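Local coordinates for protein subtilisin-like serine protease (Fervidobacterium pennivorans, PDB 1R6V) that degrades keratin into peptides as a calcium-binding serine protease of the subtilisin family, letting its bacterium grow on native feathers, at residues Ser132-Gly137 with Thr346-Val351; Gly312-Ala317 with Gly337-Ala342; Ala329-Arg334 with Gln378-Ala383. The protein carries 1 engineered substitution. All coordinates share one frame; numbering follows the deposited sequence.

Contact 1. Residues Ser132-Gly137 with Thr346-Val351; sequences SNELWG and TILSTV
The indole of W136 turns one edge toward 346-351: T346 O lies near the ring plane beside NE1, 3.1 Å away, and the carbonyl carbon of T346 is at that same edge. I347 CD1 reaches the ring obliquely, 3.8 Å from W136 NE1, the two side chains crossing at about a right angle. The N-H to T346 O bond is weak, bent to 128°, and the same NE1 also donates to V345 O. With CG of W136 between the backbone N and the carbonyl carbon (chi1 79°), the NE1 edge is brought round to T346 O. T346 and I347 form a G1 beta bulge opposite Y377, where strand 347-350 pairs with strand 374-378 in the subtilisin-like catalytic domain. L135, centre of an inverse gamma turn and N-cap of helix 136-140, packs CD2 3.8 Å from L348 O; its side chain is about 4 Å, at their nearest atoms, from that of I217, a calcium ligand. L348 sends CD2 to the side chain of E134, 3.5 Å from OE1, a carboxylate oxygen hydrogen-bonded to Y376 OH. A water stitches the backbones, donating to E134 O and T346 O, both at 2.8 Å, and accepting from L348 N at 2.9 Å.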
loop_
_atom_site.group_PDB
_atom_site.type_symbol
_atom_site.label_atom_id
_atom_site.label_comp_id
_atom_site.label_asym_id
_atom_site.label_seq_id
_atom_site.Cartn_x
_atom_site.Cartn_y
_atom_site.Cartn_z
ATOM N N SER A 132 -38.595 -1.305 -3.472
ATOM C CA SER A 132 -38.004 -1.065 -4.792
ATOM C C SER A 132 -38.045 0.384 -5.239
ATOM O O SER A 132 -37.112 0.866 -5.879
ATOM C CB SER A 132 -38.721 -1.876 -5.877
ATOM O OG SER A 132 -38.641 -3.260 -5.660
ATOM N N ASN A 133 -39.137 1.077 -4.926
ATOM C CA ASN A 133 -39.273 2.457 -5.389
ATOM C C ASN A 133 -38.173 3.376 -4.889
ATOM O O ASN A 133 -37.880 4.405 -5.500
ATOM C CB ASN A 133 -40.633 3.040 -4.980
ATOM C CG ASN A 133 -40.747 3.258 -3.482
ATOM O OD1 ASN A 133 -40.760 2.306 -2.701
ATOM N ND2 ASN A 133 -40.815 4.520 -3.071
ATOM N N GLU A 134 -37.559 3.020 -3.774
ATOM C CA GLU A 134 -36.515 3.872 -3.235
ATOM C C GLU A 134 -35.101 3.540 -3.688
ATOM O O GLU A 134 -34.178 4.289 -3.394
ATOM C CB GLU A 134 -36.585 3.852 -1.716
ATOM C CG GLU A 134 -37.811 4.588 -1.221
ATOM C CD GLU A 134 -37.685 4.996 0.208
ATOM O OE1 GLU A 134 -37.821 4.110 1.072
ATOM O OE2 GLU A 134 -37.442 6.199 0.457
ATOM N N LEU A 135 -34.939 2.435 -4.407
ATOM C CA LEU A 135 -33.611 2.026 -4.857
ATOM C C LEU A 135 -33.181 2.680 -6.168
ATOM O O LEU A 135 -33.005 2.009 -7.191
ATOM C CB LEU A 135 -33.570 0.498 -4.983
ATOM C CG LEU A 135 -33.934 -0.214 -3.666
ATOM C CD1 LEU A 135 -33.899 -1.727 -3.870
ATOM C CD2 LEU A 135 -32.976 0.220 -2.563
ATOM N N TRP A 136 -32.992 3.996 -6.124
ATOM C CA TRP A 136 -32.604 4.744 -7.310
ATOM C C TRP A 136 -31.251 4.312 -7.871
ATOM O O TRP A 136 -31.011 4.403 -9.079
ATOM C CB TRP A 136 -32.582 6.249 -7.013
ATOM C CG TRP A 136 -31.360 6.728 -6.284
ATOM C CD1 TRP A 136 -31.176 6.799 -4.932
ATOM C CD2 TRP A 136 -30.160 7.223 -6.882
ATOM N NE1 TRP A 136 -29.941 7.321 -4.651
ATOM C CE2 TRP A 136 -29.291 7.588 -5.831
ATOM C CE3 TRP A 136 -29.737 7.398 -8.209
ATOM C CZ2 TRP A 136 -28.021 8.115 -6.060
ATOM C CZ3 TRP A 136 -28.472 7.923 -8.438
ATOM C CH2 TRP A 136 -27.627 8.278 -7.365
ATOM N N GLY A 137 -30.375 3.832 -6.991
ATOM C CA GLY A 137 -29.061 3.399 -7.429
ATOM C C GLY A 137 -29.137 2.213 -8.377
ATOM O O GLY A 137 -28.366 2.127 -9.328
ATOM N N THR A 346 -28.003 9.040 -0.717
ATOM C CA THR A 346 -29.363 8.561 -0.485
ATOM C C THR A 346 -29.513 7.087 -0.872
ATOM O O THR A 346 -30.421 6.700 -1.607
ATOM C CB THR A 346 -30.388 9.429 -1.265
ATOM O OG1 THR A 346 -30.052 10.811 -1.086
ATOM C CG2 THR A 346 -31.809 9.201 -0.730
ATOM N N ILE A 347 -28.605 6.269 -0.353
ATOM C CA ILE A 347 -28.616 4.840 -0.613
ATOM C C ILE A 347 -29.253 4.114 0.571
ATOM O O ILE A 347 -28.678 4.053 1.670
ATOM C CB ILE A 347 -27.189 4.287 -0.810
ATOM C CG1 ILE A 347 -26.475 5.037 -1.944
ATOM C CG2 ILE A 347 -27.250 2.777 -1.084
ATOM C CD1 ILE A 347 -27.220 5.039 -3.279
ATOM N N LEU A 348 -30.426 3.542 0.318
ATOM C CA LEU A 348 -31.181 2.805 1.311
ATOM C C LEU A 348 -30.667 1.371 1.388
ATOM O O LEU A 348 -30.575 0.699 0.370
ATOM C CB LEU A 348 -32.666 2.791 0.929
ATOM C CG LEU A 348 -33.563 1.997 1.886
ATOM C CD1 LEU A 348 -33.493 2.634 3.282
ATOM C CD2 LEU A 348 -35.018 2.004 1.369
ATOM N N SER A 349 -30.320 0.925 2.595
ATOM C CA SER A 349 -29.846 -0.440 2.784
ATOM C C SER A 349 -30.035 -0.921 4.215
ATOM O O SER A 349 -30.511 -0.188 5.087
ATOM C CB SER A 349 -28.380 -0.568 2.400
ATOM O OG SER A 349 -28.027 -1.958 2.311
ATOM N N THR A 350 -29.648 -2.172 4.428
ATOM C CA THR A 350 -29.740 -2.848 5.712
ATOM C C THR A 350 -28.746 -2.330 6.757
ATOM O O THR A 350 -27.599 -2.040 6.431
ATOM C CB THR A 350 -29.468 -4.362 5.518
ATOM O OG1 THR A 350 -28.299 -4.532 4.700
ATOM C CG2 THR A 350 -30.632 -5.040 4.814
ATOM N N VAL A 351 -29.197 -2.167 8.003
ATOM C CA VAL A 351 -28.283 -1.789 9.078
ATOM C C VAL A 351 -28.586 -2.766 10.210
ATOM O O VAL A 351 -29.665 -3.367 10.249
ATOM C CB VAL A 351 -28.425 -0.305 9.575
ATOM C CG1 VAL A 351 -28.075 0.658 8.441
ATOM C CG2 VAL A 351 -29.820 -0.034 10.139
HETATM O O HOH W 1 -31.652 4.281 -2.253
#

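Contact 2. Residues Gly312-Ala317 with Gly337-Ala342; sequences GVIQVA and GVSVGA
Two neighbouring parallel strands of the large mixed sheet in the subtilisin-like catalytic domain meet here, 314-322 and 338-343; the axes of their short segments 314-317 and 338-342 lie 39° apart and approach to 4.6 Å. Three backbone bonds carry the pairing: A317 N to V340 O at 2.9 Å, A342 N to A317 O at 3.0 Å, and S339 N to Q315 O. The first lies in the carbonyl plane and is nearly straight (167° at the hydrogen), while A342 N comes in almost on the line of the A317 carbonyl. V316 pairs with V340 on one face, which helix 380-397 covers through A383 and V387; A317 pairs with G341 on the other, where its CB packs 3.8 Å from V338 CG1.

Toward G337 the regular pairing loosens. There a water takes the place of a direct bond, donating to V313 O and G337 O and accepting from Q315 N. The extended Q315 chain, with CG anti to the backbone N, runs past the G337 peptide and crosses V338 at about a right angle, bringing NE2 3.8 Å from V338 CG2; NE2 also makes a weak bond to S335 OG.

Q315 O is gripped twice by one residue. S339 N donates to it at 2.9 Å, somewhat tilted from the carbonyl plane, and the S339 hydroxyl, turned back between its own backbone N and carbonyl carbon (chi1 61°), donates from above that plane, with OG 2.8 Å from Q315 O.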
loop_
_atom_site.group_PDB
_atom_site.type_symbol
_atom_site.label_atom_id
_atom_site.label_comp_id
_atom_site.label_asym_id
_atom_site.label_seq_id
_atom_site.Cartn_x
_atom_site.Cartn_y
_atom_site.Cartn_z
ATOM N N GLY A 312 -3.812 -1.628 -9.877
ATOM C CA GLY A 312 -4.636 -2.788 -10.141
ATOM C C GLY A 312 -6.020 -2.800 -9.519
ATOM O O GLY A 312 -6.910 -3.514 -9.999
ATOM N N VAL A 313 -6.204 -2.053 -8.435
ATOM C CA VAL A 313 -7.508 -2.019 -7.790
ATOM C C VAL A 313 -8.473 -1.201 -8.635
ATOM O O VAL A 313 -8.051 -0.450 -9.516
ATOM C CB VAL A 313 -7.454 -1.376 -6.382
ATOM C CG1 VAL A 313 -6.409 -2.072 -5.533
ATOM C CG2 VAL A 313 -7.187 0.099 -6.479
ATOM N N ILE A 314 -9.762 -1.388 -8.385
ATOM C CA ILE A 314 -10.798 -0.631 -9.079
ATOM C C ILE A 314 -11.234 0.430 -8.069
ATOM O O ILE A 314 -11.938 0.121 -7.105
ATOM C CB ILE A 314 -12.016 -1.497 -9.425
ATOM C CG1 ILE A 314 -11.605 -2.641 -10.362
ATOM C CG2 ILE A 314 -13.092 -0.635 -10.069
ATOM C CD1 ILE A 314 -12.784 -3.503 -10.848
ATOM N N GLN A 315 -10.809 1.672 -8.279
ATOM C CA GLN A 315 -11.160 2.752 -7.347
ATOM C C GLN A 315 -12.496 3.373 -7.761
ATOM O O GLN A 315 -12.704 3.684 -8.929
ATOM C CB GLN A 315 -10.049 3.803 -7.319
ATOM C CG GLN A 315 -10.294 4.893 -6.291
ATOM C CD GLN A 315 -9.135 5.880 -6.184
ATOM O OE1 GLN A 315 -7.999 5.566 -6.539
ATOM N NE2 GLN A 315 -9.421 7.072 -5.676
ATOM N N VAL A 316 -13.393 3.558 -6.795
ATOM C CA VAL A 316 -14.740 4.036 -7.076
ATOM C C VAL A 316 -15.119 5.373 -6.460
ATOM O O VAL A 316 -14.930 5.586 -5.264
ATOM C CB VAL A 316 -15.760 2.980 -6.587
ATOM C CG1 VAL A 316 -17.185 3.409 -6.876
ATOM C CG2 VAL A 316 -15.444 1.635 -7.223
ATOM N N ALA A 317 -15.667 6.262 -7.282
ATOM C CA ALA A 317 -16.105 7.568 -6.801
ATOM C C ALA A 317 -17.597 7.557 -6.508
ATOM O O ALA A 317 -18.352 6.763 -7.067
ATOM C CB ALA A 317 -15.796 8.629 -7.842
ATOM N N GLY A 337 -6.634 8.079 -10.394
ATOM C CA GLY A 337 -6.803 6.647 -10.210
ATOM C C GLY A 337 -8.240 6.153 -10.219
ATOM O O GLY A 337 -8.472 4.946 -10.259
ATOM N N VAL A 338 -9.210 7.064 -10.193
ATOM C CA VAL A 338 -10.615 6.658 -10.190
ATOM C C VAL A 338 -10.994 5.958 -11.490
ATOM O O VAL A 338 -10.762 6.497 -12.575
ATOM C CB VAL A 338 -11.557 7.876 -9.996
ATOM C CG1 VAL A 338 -13.011 7.447 -10.110
ATOM C CG2 VAL A 338 -11.299 8.519 -8.648
ATOM N N SER A 339 -11.575 4.764 -11.385
ATOM C CA SER A 339 -11.991 4.028 -12.584
ATOM C C SER A 339 -13.400 4.430 -13.009
ATOM O O SER A 339 -13.619 4.820 -14.156
ATOM C CB SER A 339 -11.936 2.505 -12.352
ATOM O OG SER A 339 -12.806 2.128 -11.305
ATOM N N VAL A 340 -14.352 4.339 -12.083
ATOM C CA VAL A 340 -15.741 4.682 -12.370
ATOM C C VAL A 340 -16.426 5.245 -11.121
ATOM O O VAL A 340 -15.887 5.180 -10.012
ATOM C CB VAL A 340 -16.573 3.440 -12.818
ATOM C CG1 VAL A 340 -15.981 2.830 -14.097
ATOM C CG2 VAL A 340 -16.609 2.393 -11.696
ATOM N N GLY A 341 -17.608 5.811 -11.327
ATOM C CA GLY A 341 -18.377 6.317 -10.208
ATOM C C GLY A 341 -19.645 5.483 -10.121
ATOM O O GLY A 341 -20.026 4.792 -11.076
ATOM N N ALA A 342 -20.308 5.525 -8.972
ATOM C CA ALA A 342 -21.551 4.779 -8.803
ATOM C C ALA A 342 -22.406 5.547 -7.814
ATOM O O ALA A 342 -21.898 6.417 -7.110
ATOM C CB ALA A 342 -21.275 3.345 -8.264
HETATM O O HOH W 2 -9.090 2.186 -10.456
#

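Contact 3. Residues Ala329-Arg334 with Gln378-Ala383; sequences AGFSSR and QGTSMA
F331 lays its ring along the backbone that leads into helix 380-397, and this is where the two segments pack closely. CE1 and CZ of F331 are each 3.3 Å from G379 CA, and CE1 is 3.4 Å from T380 N, with G379 CA and T380 N both placed obliquely to the ring. T380 OG1 lies in the ring plane at its edge, 3.8 Å from CE1. From its own segment, A329 contributes a methyl over one face of the ring, offset toward the rim. The chi1 of 51°, which tucks CG between the backbone N and the carbonyl carbon, points the ring at G379 and T380. Beside it, S332 OG stands 3.7 Å from T380 OG1 but accepts from A318 N instead. With an alanine in place of F331, G379 CA and T380 N would probably lose the ring that packs against them, and a gap would be likely to open beside this turn.

The Q378 amide belongs to the looser, outer part. Its plane is only 13° from that of the ring, but the side chains cross obliquely, and the 2.9 Å between Q378 NE2 and F331 CE2 is so short that the detail there is doubtful. Both residues are partly exposed and touch a crystal neighbour. Further along, the chain of R334 extends into solvent with a long, weak ion pair to D425.

Segment 378-383 carries the GTSMA sequence of the subtilase serine motif. S381 is the inferred serine of the charge relay system; G379 sits where a CB would collide with M382 CE. No hydrogen bond joins the two segments. The approach to the catalytic helix therefore probably rests against the 329-334 loop by shape and van der Waals contact, with the S332 and T380 hydroxyls bonded elsewhere, the latter weakly to G296 O.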
loop_
_atom_site.group_PDB
_atom_site.type_symbol
_atom_site.label_atom_id
_atom_site.label_comp_id
_atom_site.label_asym_id
_atom_site.label_seq_id
_atom_site.Cartn_x
_atom_site.Cartn_y
_atom_site.Cartn_z
ATOM N N ALA A 329 -20.219 13.396 -5.940
ATOM C CA ALA A 329 -20.807 13.772 -4.654
ATOM C C ALA A 329 -20.161 14.980 -3.989
ATOM O O ALA A 329 -20.809 15.687 -3.211
ATOM C CB ALA A 329 -20.790 12.586 -3.712
ATOM N N GLY A 330 -18.888 15.216 -4.290
ATOM C CA GLY A 330 -18.195 16.352 -3.708
ATOM C C GLY A 330 -17.170 15.923 -2.680
ATOM O O GLY A 330 -16.007 16.320 -2.730
ATOM N N PHE A 331 -17.610 15.108 -1.731
ATOM C CA PHE A 331 -16.728 14.603 -0.693
ATOM C C PHE A 331 -15.843 13.509 -1.281
ATOM O O PHE A 331 -14.918 13.027 -0.629
ATOM C CB PHE A 331 -17.560 14.044 0.459
ATOM C CG PHE A 331 -18.618 13.069 0.017
ATOM C CD1 PHE A 331 -18.266 11.819 -0.490
ATOM C CD2 PHE A 331 -19.964 13.413 0.078
ATOM C CE1 PHE A 331 -19.236 10.929 -0.928
ATOM C CE2 PHE A 331 -20.944 12.529 -0.359
ATOM C CZ PHE A 331 -20.580 11.284 -0.863
ATOM N N SER A 332 -16.137 13.120 -2.520
ATOM C CA SER A 332 -15.371 12.082 -3.208
ATOM C C SER A 332 -14.012 12.646 -3.631
ATOM O O SER A 332 -13.941 13.612 -4.399
ATOM C CB SER A 332 -16.150 11.595 -4.439
ATOM O OG SER A 332 -15.714 10.314 -4.860
ATOM N N SER A 333 -12.934 12.041 -3.135
ATOM C CA SER A 333 -11.592 12.514 -3.461
ATOM C C SER A 333 -11.274 12.400 -4.948
ATOM O O SER A 333 -11.420 11.332 -5.554
ATOM C CB SER A 333 -10.553 11.751 -2.644
ATOM N N ARG A 334 -10.844 13.521 -5.526
ATOM C CA ARG A 334 -10.484 13.595 -6.938
ATOM C C ARG A 334 -9.093 12.997 -7.141
ATOM O O ARG A 334 -8.129 13.410 -6.494
ATOM C CB ARG A 334 -10.501 15.059 -7.405
ATOM C CG ARG A 334 -9.920 15.285 -8.796
ATOM C CD ARG A 334 -10.040 16.742 -9.254
ATOM N NE ARG A 334 -9.465 16.928 -10.589
ATOM C CZ ARG A 334 -9.587 18.034 -11.317
ATOM N NH1 ARG A 334 -10.271 19.073 -10.846
ATOM N NH2 ARG A 334 -9.027 18.100 -12.519
ATOM N N GLN A 378 -24.834 8.108 2.712
ATOM C CA GLN A 378 -24.171 8.778 1.612
ATOM C C GLN A 378 -22.674 8.612 1.841
ATOM O O GLN A 378 -22.224 8.497 2.981
ATOM C CB GLN A 378 -24.556 10.255 1.608
ATOM C CG GLN A 378 -23.623 11.170 0.881
ATOM C CD GLN A 378 -23.757 12.605 1.393
ATOM O OE1 GLN A 378 -24.821 13.204 1.301
ATOM N NE2 GLN A 378 -22.674 13.151 1.939
ATOM N N GLY A 379 -21.910 8.562 0.758
ATOM C CA GLY A 379 -20.475 8.443 0.892
ATOM C C GLY A 379 -19.886 7.553 -0.175
ATOM O O GLY A 379 -20.605 6.805 -0.843
ATOM N N THR A 380 -18.573 7.638 -0.342
ATOM C CA THR A 380 -17.922 6.799 -1.328
ATOM C C THR A 380 -18.065 5.339 -0.885
ATOM O O THR A 380 -18.025 4.419 -1.706
ATOM C CB THR A 380 -16.439 7.182 -1.484
ATOM O OG1 THR A 380 -16.336 8.602 -1.680
ATOM C CG2 THR A 380 -15.864 6.503 -2.697
ATOM N N SER A 381 -18.283 5.119 0.411
ATOM C CA SER A 381 -18.436 3.746 0.895
ATOM C C SER A 381 -19.796 3.174 0.465
ATOM O O SER A 381 -20.037 1.962 0.534
ATOM C CB SER A 381 -18.286 3.686 2.421
ATOM O OG SER A 381 -19.372 4.309 3.076
ATOM N N MET A 382 -20.696 4.054 0.030
ATOM C CA MET A 382 -22.004 3.619 -0.442
ATOM C C MET A 382 -21.928 3.360 -1.957
ATOM O O MET A 382 -22.745 2.629 -2.519
ATOM C CB MET A 382 -23.070 4.688 -0.139
ATOM C CG MET A 382 -23.775 4.508 1.202
ATOM S SD MET A 382 -22.578 4.456 2.581
ATOM C CE MET A 382 -21.520 5.799 2.094
ATOM N N ALA A 383 -20.943 3.965 -2.609
ATOM C CA ALA A 383 -20.774 3.796 -4.054
ATOM C C ALA A 383 -20.036 2.499 -4.379
ATOM O O ALA A 383 -20.433 1.737 -5.266
ATOM C CB ALA A 383 -19.990 4.990 -4.627
#

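Starting from the N terminus, the chain first enters contact 1 at 132-137 and closes that long loop, 208 residues, only at 346-351. Contact 2 is nested inside it: strand 314-322 leads through strand 325-328 and the 329-334 loop back to 337-342, and strand 347-350 follows soon after. Contact 3 opens within the short loop of contact 2 and ends at 378-383, so it crosses both others. Contacts 2 and 3 touch directly, A317 and A342 packing on A383 and V316 on T380, while I347 meets M382 to join contacts 1 and 3. Together they tie the calcium-side turn, the mixed sheet and the start of the serine-bearing helix 380-397 within the catalytic domain.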